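Local coordinates for protein lectin (Cicer arietinum, PDB 3V6N) that agglutinates red blood cells, as a plant albumin with the four-bladed beta-propeller fold of hemopexin that holds calcium and sodium ions, at residues G50-I58 and S92-G100; I58-D69 and I77-Y88. All coordinates share one frame; numbering follows the deposited sequence.

Contact 1 of 2, residues G50-I58 and S92-G100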
loop_
_atom_site.group_PDB
_atom_site.type_symbol
_atom_site.label_atom_id
_atom_site.label_comp_id
_atom_site.label_asym_id
_atom_site.label_seq_id
_atom_site.Cartn_x
_atom_site.Cartn_y
_atom_site.Cartn_z
ATOM N N GLY A 50 18.146 -2.770 -3.359
ATOM C CA GLY A 50 18.462 -3.977 -4.102
ATOM C C GLY A 50 17.491 -4.233 -5.240
ATOM O O GLY A 50 17.885 -4.717 -6.292
ATOM N N TYR A 51 16.220 -3.911 -5.015
ATOM C CA TYR A 51 15.172 -4.052 -6.023
ATOM C C TYR A 51 14.646 -2.686 -6.448
ATOM O O TYR A 51 13.726 -2.140 -5.823
ATOM C CB TYR A 51 14.011 -4.866 -5.463
ATOM C CG TYR A 51 14.320 -6.312 -5.249
ATOM C CD1 TYR A 51 14.077 -7.238 -6.249
ATOM C CD2 TYR A 51 14.858 -6.759 -4.034
ATOM C CE1 TYR A 51 14.359 -8.573 -6.060
ATOM C CE2 TYR A 51 15.151 -8.094 -3.834
ATOM C CZ TYR A 51 14.895 -8.997 -4.849
ATOM O OH TYR A 51 15.168 -10.333 -4.665
ATOM N N LYS A 52 15.232 -2.136 -7.505
ATOM C CA LYS A 52 14.823 -0.828 -8.036
ATOM C C LYS A 52 13.317 -0.730 -8.311
ATOM O O LYS A 52 12.686 0.278 -7.974
ATOM C CB LYS A 52 15.609 -0.489 -9.314
ATOM C CG LYS A 52 16.725 0.532 -9.129
ATOM C CD LYS A 52 17.631 0.228 -7.940
ATOM C CE LYS A 52 18.830 1.182 -7.902
ATOM N NZ LYS A 52 19.704 0.945 -6.711
ATOM N N SER A 53 12.740 -1.769 -8.906
ATOM C CA SER A 53 11.305 -1.757 -9.174
ATOM C C SER A 53 10.452 -1.593 -7.891
ATOM O O SER A 53 9.288 -1.189 -7.973
ATOM C CB SER A 53 10.879 -3.007 -9.954
ATOM O OG SER A 53 11.005 -4.177 -9.153
ATOM N N LEU A 54 11.031 -1.883 -6.727
ATOM C CA LEU A 54 10.277 -1.811 -5.481
ATOM C C LEU A 54 10.545 -0.545 -4.680
ATOM O O LEU A 54 9.893 -0.317 -3.671
ATOM C CB LEU A 54 10.497 -3.066 -4.601
ATOM C CG LEU A 54 10.128 -4.451 -5.147
ATOM C CD1 LEU A 54 10.328 -5.564 -4.116
ATOM C CD2 LEU A 54 8.706 -4.475 -5.687
ATOM N N ALA A 55 11.465 0.290 -5.169
ATOM C CA ALA A 55 11.964 1.447 -4.432
ATOM C C ALA A 55 10.895 2.408 -3.938
ATOM O O ALA A 55 10.992 2.887 -2.817
ATOM C CB ALA A 55 13.017 2.217 -5.250
ATOM N N LYS A 56 9.920 2.742 -4.771
ATOM C CA LYS A 56 8.883 3.689 -4.333
ATOM C C LYS A 56 7.535 2.977 -4.155
ATOM O O LYS A 56 6.532 3.419 -4.705
ATOM C CB LYS A 56 8.746 4.885 -5.323
ATOM C CG LYS A 56 10.046 5.562 -5.788
ATOM C CD LYS A 56 10.918 6.009 -4.647
ATOM C CE LYS A 56 10.165 6.978 -3.759
ATOM N NZ LYS A 56 10.127 6.529 -2.344
ATOM N N THR A 57 7.534 1.852 -3.427
ATOM C CA THR A 57 6.321 1.084 -3.132
ATOM C C THR A 57 6.285 0.812 -1.627
ATOM O O THR A 57 7.274 1.050 -0.921
ATOM C CB THR A 57 6.226 -0.273 -3.910
ATOM O OG1 THR A 57 7.220 -1.189 -3.439
ATOM C CG2 THR A 57 6.359 -0.097 -5.442
ATOM N N ILE A 58 5.151 0.316 -1.132
ATOM C CA ILE A 58 5.051 -0.078 0.282
ATOM C C ILE A 58 6.058 -1.168 0.658
ATOM O O ILE A 58 6.495 -1.247 1.801
ATOM C CB ILE A 58 3.628 -0.545 0.638
ATOM C CG1 ILE A 58 3.258 -1.776 -0.200
ATOM C CG2 ILE A 58 2.662 0.635 0.496
ATOM C CD1 ILE A 58 1.814 -2.211 -0.138
ATOM N N SER A 92 20.677 -9.948 -11.455
ATOM C CA SER A 92 20.663 -8.913 -12.487
ATOM C C SER A 92 19.927 -7.651 -12.062
ATOM O O SER A 92 19.486 -7.517 -10.912
ATOM C CB SER A 92 20.116 -9.450 -13.824
ATOM O OG SER A 92 18.699 -9.463 -13.843
ATOM N N ASP A 93 19.817 -6.739 -13.023
ATOM C CA ASP A 93 19.264 -5.407 -12.861
ATOM C C ASP A 93 17.771 -5.408 -13.168
ATOM O O ASP A 93 17.074 -4.448 -12.885
ATOM C CB ASP A 93 19.953 -4.495 -13.882
ATOM C CG ASP A 93 20.562 -3.257 -13.254
ATOM O OD1 ASP A 93 20.662 -3.199 -12.003
ATOM O OD2 ASP A 93 20.965 -2.351 -14.022
ATOM N N LYS A 94 17.298 -6.503 -13.751
ATOM C CA LYS A 94 16.031 -6.545 -14.477
ATOM C C LYS A 94 14.734 -6.758 -13.683
ATOM O O LYS A 94 13.720 -7.072 -14.295
ATOM C CB LYS A 94 16.110 -7.620 -15.575
ATOM C CG LYS A 94 16.801 -7.166 -16.856
ATOM C CD LYS A 94 18.246 -7.641 -16.931
ATOM C CE LYS A 94 19.132 -6.534 -17.493
ATOM N NZ LYS A 94 20.214 -7.069 -18.361
ATOM N N ASP A 95 14.743 -6.602 -12.357
ATOM C CA ASP A 95 13.526 -6.884 -11.561
ATOM C C ASP A 95 12.356 -5.981 -11.967
ATOM O O ASP A 95 12.557 -4.822 -12.322
ATOM C CB ASP A 95 13.790 -6.717 -10.069
ATOM C CG ASP A 95 14.368 -5.362 -9.744
ATOM O OD1 ASP A 95 15.493 -5.091 -10.207
ATOM O OD2 ASP A 95 13.696 -4.566 -9.075
ATOM N N LYS A 96 11.138 -6.515 -11.926
ATOM C CA LYS A 96 9.964 -5.704 -12.248
ATOM C C LYS A 96 8.700 -6.245 -11.588
ATOM O O LYS A 96 8.583 -7.445 -11.328
ATOM C CB LYS A 96 9.775 -5.592 -13.769
ATOM C CG LYS A 96 9.121 -6.809 -14.397
ATOM C CD LYS A 96 9.717 -7.104 -15.765
ATOM C CE LYS A 96 8.899 -8.141 -16.514
ATOM N NZ LYS A 96 9.454 -8.348 -17.877
ATOM N N ILE A 97 7.755 -5.353 -11.315
ATOM C CA ILE A 97 6.438 -5.779 -10.872
ATOM C C ILE A 97 5.624 -6.217 -12.085
ATOM O O ILE A 97 5.429 -5.452 -13.018
ATOM C CB ILE A 97 5.702 -4.678 -10.071
ATOM C CG1 ILE A 97 6.517 -4.306 -8.823
ATOM C CG2 ILE A 97 4.286 -5.129 -9.691
ATOM C CD1 ILE A 97 5.930 -3.181 -7.986
ATOM N N ILE A 98 5.155 -7.453 -12.071
ATOM C CA ILE A 98 4.302 -7.952 -13.147
ATOM C C ILE A 98 2.833 -7.614 -12.884
ATOM O O ILE A 98 2.141 -7.140 -13.785
ATOM C CB ILE A 98 4.484 -9.470 -13.341
ATOM C CG1 ILE A 98 5.926 -9.765 -13.745
ATOM C CG2 ILE A 98 3.514 -10.010 -14.389
ATOM C CD1 ILE A 98 6.307 -11.223 -13.610
ATOM N N SER A 99 2.373 -7.862 -11.652
ATOM C CA SER A 99 0.982 -7.641 -11.244
ATOM C C SER A 99 0.946 -6.978 -9.884
ATOM O O SER A 99 1.573 -7.463 -8.949
ATOM C CB SER A 99 0.246 -8.969 -11.070
ATOM O OG SER A 99 -0.313 -9.432 -12.270
ATOM N N GLY A 100 0.179 -5.901 -9.766
ATOM C CA GLY A 100 -0.114 -5.333 -8.468
ATOM C C GLY A 100 0.579 -4.005 -8.239
ATOM O O GLY A 100 1.071 -3.402 -9.192
HETATM O O HOH W 1 17.425 -3.473 -8.999
#
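Asp95 turns its carboxylate onto the start of the 50-58 loop, where OD2 takes two bonds from Ser53. The backbone N of Ser53 reaches Asp95 OD2 on its syn side at 3.0 Å, and Ser53 OG donates to the same oxygen on the anti side at 2.7 Å. Both donors approach from one face of the carboxylate plane, and Ser53 OG can join its own N there because chi1 of 68° sets it between the backbone N and the carbonyl carbon. The other oxygen, Asp95 OD1, accepts from a water 2.8 Å away that also donates to Gly50 O and accepts from Lys52 N, so both oxygens help hold the chain as it leaves helix 47-50. Tyr51 stands beside the acid with its ring almost perpendicular to the carboxylate, the planes 88° apart, and the edge of the ring meets Asp95 CB. Farther along, the contact turns apolar: the Leu54 and Ile97 side chains cross obliquely, with Leu54 CD2 3.8 Å from Ile97 CG1, while Thr57 CG2 and Ile97 CD1 meet tip to tip at 4.0 Å. Lys56 of the second subunit also packs on Ile97. The contact packs the loop between helices 47-50 and 58-62 on the start of strand 96-103, the last of four antiparallel strands in one blade of the hemopexin-type beta-propeller.

Contact 2 of 2, residues I58-D69 and I77-Y88. With CA (calcium ion), chain D; NA (sodium ion), chain G.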
loop_
_atom_site.group_PDB
_atom_site.type_symbol
_atom_site.label_atom_id
_atom_site.label_comp_id
_atom_site.label_asym_id
_atom_site.label_seq_id
_atom_site.Cartn_x
_atom_site.Cartn_y
_atom_site.Cartn_z
ATOM N N ILE A 58 5.151 0.316 -1.132
ATOM C CA ILE A 58 5.051 -0.078 0.282
ATOM C C ILE A 58 6.058 -1.168 0.658
ATOM O O ILE A 58 6.495 -1.247 1.801
ATOM C CB ILE A 58 3.628 -0.545 0.638
ATOM C CG1 ILE A 58 3.258 -1.776 -0.200
ATOM C CG2 ILE A 58 2.662 0.635 0.496
ATOM C CD1 ILE A 58 1.814 -2.211 -0.138
ATOM N N PHE A 59 6.422 -2.004 -0.311
ATOM C CA PHE A 59 7.459 -3.028 -0.099
ATOM C C PHE A 59 8.821 -2.380 0.137
ATOM O O PHE A 59 9.553 -2.791 1.030
ATOM C CB PHE A 59 7.492 -4.016 -1.266
ATOM C CG PHE A 59 6.143 -4.557 -1.618
ATOM C CD1 PHE A 59 5.519 -5.496 -0.799
ATOM C CD2 PHE A 59 5.474 -4.116 -2.748
ATOM C CE1 PHE A 59 4.269 -5.994 -1.112
ATOM C CE2 PHE A 59 4.211 -4.616 -3.060
ATOM C CZ PHE A 59 3.609 -5.555 -2.243
ATOM N N GLY A 60 9.131 -1.339 -0.642
ATOM C CA GLY A 60 10.406 -0.624 -0.517
ATOM C C GLY A 60 10.464 0.122 0.802
ATOM O O GLY A 60 11.506 0.191 1.429
ATOM N N THR A 61 9.338 0.691 1.225
ATOM C CA THR A 61 9.279 1.389 2.500
ATOM C C THR A 61 9.353 0.415 3.695
ATOM O O THR A 61 10.190 0.597 4.560
ATOM C CB THR A 61 8.022 2.270 2.605
ATOM O OG1 THR A 61 7.982 3.172 1.491
ATOM C CG2 THR A 61 8.030 3.085 3.920
ATOM N N TYR A 62 8.487 -0.607 3.728
ATOM C CA TYR A 62 8.308 -1.432 4.947
ATOM C C TYR A 62 8.840 -2.858 4.860
ATOM O O TYR A 62 8.854 -3.571 5.875
ATOM C CB TYR A 62 6.846 -1.436 5.412
ATOM C CG TYR A 62 6.357 -0.050 5.764
ATOM C CD1 TYR A 62 6.785 0.571 6.934
ATOM C CD2 TYR A 62 5.490 0.647 4.920
ATOM C CE1 TYR A 62 6.381 1.851 7.256
ATOM C CE2 TYR A 62 5.044 1.923 5.246
ATOM C CZ TYR A 62 5.505 2.529 6.410
ATOM O OH TYR A 62 5.094 3.802 6.750
ATOM N N GLY A 63 9.280 -3.268 3.671
ATOM C CA GLY A 63 9.779 -4.623 3.461
ATOM C C GLY A 63 8.707 -5.652 3.139
ATOM O O GLY A 63 7.559 -5.315 2.795
ATOM N N ILE A 64 9.082 -6.917 3.273
ATOM C CA ILE A 64 8.257 -8.038 2.825
ATOM C C ILE A 64 8.021 -8.999 3.988
ATOM O O ILE A 64 8.989 -9.412 4.659
ATOM C CB ILE A 64 8.937 -8.732 1.623
ATOM C CG1 ILE A 64 8.897 -7.778 0.411
ATOM C CG2 ILE A 64 8.290 -10.080 1.303
ATOM C CD1 ILE A 64 9.885 -8.085 -0.699
ATOM N N ASP A 65 6.753 -9.355 4.224
ATOM C CA ASP A 65 6.408 -10.176 5.399
ATOM C C ASP A 65 5.930 -11.614 5.087
ATOM O O ASP A 65 5.702 -12.424 6.005
ATOM C CB ASP A 65 5.456 -9.424 6.358
ATOM C CG ASP A 65 4.068 -9.209 5.769
ATOM O OD1 ASP A 65 3.744 -9.859 4.744
ATOM O OD2 ASP A 65 3.295 -8.390 6.334
ATOM N N CYS A 66 5.792 -11.919 3.793
ATOM C CA CYS A 66 5.526 -13.265 3.317
ATOM C C CYS A 66 5.905 -13.339 1.842
ATOM O O CYS A 66 5.777 -12.347 1.113
ATOM C CB CYS A 66 4.038 -13.628 3.485
ATOM S SG CYS A 66 3.570 -15.313 2.978
ATOM N N SER A 67 6.352 -14.505 1.388
ATOM C CA SER A 67 6.502 -14.724 -0.066
ATOM C C SER A 67 6.701 -16.159 -0.464
ATOM O O SER A 67 6.969 -17.031 0.392
ATOM C CB SER A 67 7.594 -13.858 -0.677
ATOM O OG SER A 67 8.799 -14.020 -0.009
ATOM N N PHE A 68 6.526 -16.408 -1.758
ATOM C CA PHE A 68 6.773 -17.729 -2.333
ATOM C C PHE A 68 7.147 -17.659 -3.796
ATOM O O PHE A 68 6.597 -16.868 -4.544
ATOM C CB PHE A 68 5.593 -18.712 -2.129
ATOM C CG PHE A 68 4.244 -18.233 -2.647
ATOM C CD1 PHE A 68 3.813 -18.562 -3.924
ATOM C CD2 PHE A 68 3.350 -17.547 -1.807
ATOM C CE1 PHE A 68 2.557 -18.163 -4.383
ATOM C CE2 PHE A 68 2.091 -17.152 -2.253
ATOM C CZ PHE A 68 1.693 -17.459 -3.544
ATOM N N ASP A 69 8.088 -18.513 -4.168
ATOM C CA ASP A 69 8.440 -18.812 -5.548
ATOM C C ASP A 69 7.239 -19.389 -6.273
ATOM O O ASP A 69 6.431 -20.131 -5.683
ATOM C CB ASP A 69 9.572 -19.851 -5.557
ATOM C CG ASP A 69 10.185 -20.042 -6.936
ATOM O OD1 ASP A 69 10.494 -19.023 -7.618
ATOM O OD2 ASP A 69 10.366 -21.215 -7.338
ATOM N N ILE A 77 5.016 -11.643 -3.426
ATOM C CA ILE A 77 5.528 -11.025 -2.201
ATOM C C ILE A 77 4.330 -10.372 -1.503
ATOM O O ILE A 77 3.347 -10.028 -2.157
ATOM C CB ILE A 77 6.686 -10.024 -2.494
ATOM C CG1 ILE A 77 6.192 -8.901 -3.420
ATOM C CG2 ILE A 77 7.901 -10.765 -3.085
ATOM C CD1 ILE A 77 7.122 -7.707 -3.501
ATOM N N PHE A 78 4.385 -10.241 -0.185
ATOM C CA PHE A 78 3.282 -9.653 0.572
ATOM C C PHE A 78 3.785 -8.609 1.551
ATOM O O PHE A 78 4.922 -8.677 1.996
ATOM C CB PHE A 78 2.534 -10.719 1.381
ATOM C CG PHE A 78 1.886 -11.787 0.545
ATOM C CD1 PHE A 78 0.517 -11.807 0.375
ATOM C CD2 PHE A 78 2.653 -12.771 -0.076
ATOM C CE1 PHE A 78 -0.082 -12.801 -0.385
ATOM C CE2 PHE A 78 2.065 -13.770 -0.834
ATOM C CZ PHE A 78 0.695 -13.784 -0.986
ATOM N N TYR A 79 2.920 -7.646 1.868
ATOM C CA TYR A 79 3.087 -6.796 3.039
ATOM C C TYR A 79 1.704 -6.473 3.617
ATOM O O TYR A 79 0.848 -5.877 2.927
ATOM C CB TYR A 79 3.855 -5.507 2.732
ATOM C CG TYR A 79 3.893 -4.610 3.961
ATOM C CD1 TYR A 79 4.700 -4.940 5.050
ATOM C CD2 TYR A 79 3.091 -3.468 4.054
ATOM C CE1 TYR A 79 4.727 -4.159 6.184
ATOM C CE2 TYR A 79 3.118 -2.668 5.191
ATOM C CZ TYR A 79 3.942 -3.017 6.248
ATOM O OH TYR A 79 3.980 -2.249 7.397
ATOM N N GLU A 80 1.486 -6.883 4.864
ATOM C CA GLU A 80 0.165 -6.809 5.484
ATOM C C GLU A 80 -0.914 -7.311 4.515
ATOM O O GLU A 80 -0.798 -8.421 3.974
ATOM C CB GLU A 80 -0.124 -5.384 5.982
ATOM C CG GLU A 80 0.717 -4.974 7.192
ATOM C CD GLU A 80 0.478 -3.533 7.649
ATOM O OE1 GLU A 80 -0.374 -2.833 7.068
ATOM O OE2 GLU A 80 1.145 -3.096 8.610
ATOM N N ASN A 81 -1.930 -6.499 4.241
ATOM C CA ASN A 81 -3.009 -6.962 3.358
ATOM C C ASN A 81 -2.793 -6.813 1.832
ATOM O O ASN A 81 -3.697 -7.075 1.054
ATOM C CB ASN A 81 -4.387 -6.465 3.847
ATOM C CG ASN A 81 -4.750 -5.083 3.350
ATOM O OD1 ASN A 81 -5.736 -4.484 3.802
ATOM N ND2 ASN A 81 -4.012 -4.593 2.383
ATOM N N PHE A 82 -1.583 -6.438 1.421
ATOM C CA PHE A 82 -1.261 -6.221 0.003
ATOM C C PHE A 82 -0.274 -7.252 -0.527
ATOM O O PHE A 82 0.554 -7.753 0.214
ATOM C CB PHE A 82 -0.694 -4.811 -0.214
ATOM C CG PHE A 82 -1.662 -3.717 0.135
ATOM C CD1 PHE A 82 -1.658 -3.143 1.403
ATOM C CD2 PHE A 82 -2.607 -3.285 -0.791
ATOM C CE1 PHE A 82 -2.567 -2.141 1.731
ATOM C CE2 PHE A 82 -3.507 -2.290 -0.465
ATOM C CZ PHE A 82 -3.488 -1.721 0.802
ATOM N N CYS A 83 -0.372 -7.558 -1.819
ATOM C CA CYS A 83 0.561 -8.461 -2.460
ATOM C C CYS A 83 0.891 -8.029 -3.891
ATOM O O CYS A 83 0.199 -7.194 -4.478
ATOM C CB CYS A 83 0.020 -9.896 -2.447
ATOM S SG CYS A 83 -1.572 -10.090 -3.253
ATOM N N ALA A 84 1.959 -8.591 -4.434
ATOM C CA ALA A 84 2.343 -8.320 -5.817
ATOM C C ALA A 84 3.027 -9.545 -6.409
ATOM O O ALA A 84 3.611 -10.352 -5.674
ATOM C CB ALA A 84 3.261 -7.092 -5.897
ATOM N N ARG A 85 2.931 -9.695 -7.726
ATOM C CA ARG A 85 3.714 -10.709 -8.435
ATOM C C ARG A 85 4.928 -10.031 -9.069
ATOM O O ARG A 85 4.778 -9.078 -9.841
ATOM C CB ARG A 85 2.869 -11.408 -9.504
ATOM C CG ARG A 85 3.555 -12.637 -10.081
ATOM C CD ARG A 85 3.210 -12.835 -11.547
ATOM N NE ARG A 85 1.829 -13.247 -11.815
ATOM C CZ ARG A 85 1.376 -14.511 -11.870
ATOM N NH1 ARG A 85 2.182 -15.550 -11.625
ATOM N NH2 ARG A 85 0.089 -14.745 -12.163
ATOM N N ILE A 86 6.129 -10.483 -8.726
ATOM C CA ILE A 86 7.325 -9.851 -9.283
ATOM C C ILE A 86 8.220 -10.797 -10.100
ATOM O O ILE A 86 8.226 -12.011 -9.890
ATOM C CB ILE A 86 8.206 -9.153 -8.214
ATOM C CG1 ILE A 86 8.702 -10.162 -7.150
ATOM C CG2 ILE A 86 7.499 -7.942 -7.612
ATOM C CD1 ILE A 86 9.913 -9.671 -6.374
ATOM N N ASP A 87 8.962 -10.211 -11.044
ATOM C CA ASP A 87 10.069 -10.893 -11.679
ATOM C C ASP A 87 11.300 -10.482 -10.883
ATOM O O ASP A 87 11.706 -9.332 -10.947
ATOM C CB ASP A 87 10.187 -10.457 -13.141
ATOM C CG ASP A 87 11.391 -11.090 -13.873
ATOM O OD1 ASP A 87 12.336 -11.609 -13.237
ATOM O OD2 ASP A 87 11.404 -11.015 -15.111
ATOM N N TYR A 88 11.884 -11.409 -10.128
ATOM C CA TYR A 88 13.017 -11.073 -9.255
ATOM C C TYR A 88 14.386 -11.186 -9.952
ATOM O O TYR A 88 15.425 -10.891 -9.347
ATOM C CB TYR A 88 12.978 -11.866 -7.932
ATOM C CG TYR A 88 13.006 -13.382 -8.075
ATOM C CD1 TYR A 88 11.812 -14.116 -8.149
ATOM C CD2 TYR A 88 14.216 -14.085 -8.114
ATOM C CE1 TYR A 88 11.820 -15.488 -8.273
ATOM C CE2 TYR A 88 14.241 -15.466 -8.254
ATOM C CZ TYR A 88 13.046 -16.162 -8.322
ATOM O OH TYR A 88 13.044 -17.532 -8.444
HETATM CA CA CA D . 6.152 -13.441 8.097
HETATM NA NA NA G . 8.188 -18.256 1.775
HETATM O O HOH W 2 0.961 -10.531 4.601
HETATM O O HOH W 3 5.388 -13.510 10.335
HETATM O O HOH W 4 4.043 -12.043 8.082
#
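The Phe59 ring is sandwiched between two isoleucines: Ile77 CD1 sits over the centre of one face, 3.8 Å from the Phe59 centroid in a CH-pi contact, and Ile58 CG1 covers the opposite face. Its edge points at the backbone, with Phe78 C in the ring plane. This packs helix 58-62 against the four-stranded antiparallel blade of a hemopexin-type beta-propeller, whose first hairpin pairs strand 66-69 with strand 74-79. Tyr79 is covered on one face by Tyr62 CB, 3.4 Å from Tyr79 CZ, and on the other by Glu80 CG. The two tyrosine rings lie nearly parallel, planes 11° apart, but are slid so far that they barely overlap. Tyr62 OH hydrogen-bonds to Asp106 OD2 and the backbone N of Lys103 of the second subunit, whose Lys103 NZ forms a salt bridge with Glu80 OE2. Phe78 presents its ring edge to Cys66 O and to Phe68 CE2, while Cys66 SG stands obliquely to the ring, 4.7 Å from the Phe78 centroid.

Just past strand 82-87, Tyr88 OH donates to Asp69 OD1 of strand 66-69 from above the carboxylate plane. Two main-chain bonds, Phe78 N to Cys66 O and Asp65 N to Phe78 O, tie Asp65 and Cys66 to Phe78, beside the metal-binding carbonyls. Asp65 O binds calcium with Asn7, Asp121 and Asp174, and Ser67 O binds sodium with Ala9, Ala123 and Ala176. Chi1 at 68° brings the Asp65 carboxylate to the Tyr79-Phe82 turn, where its OD2 accepts from Glu80 N on the syn side at 2.8 Å, 28° out of the carboxylate plane.

Both contacts reach the same four-stranded blade, and contact 2 is nested within the chain loop that contact 1 closes; their centres lie about 10 Å apart. They share Ile58, the first residue of helix 58-62, and meet where strand 82-87 runs beside strand 96-103: Ile98 N lies 2.8 Å from Arg85 O, and Lys96 O 2.8 Å from Asp87 N, both probable hydrogen bonds. Contact 2 reaches inward to the calcium and sodium ions of the central channel, with its centre about 10 Å from that of the chain. Contact 1 lies farther out, at about 18 Å, its Leu54 side chain about 12 Å from that of Asp65. Both also touch the second subunit.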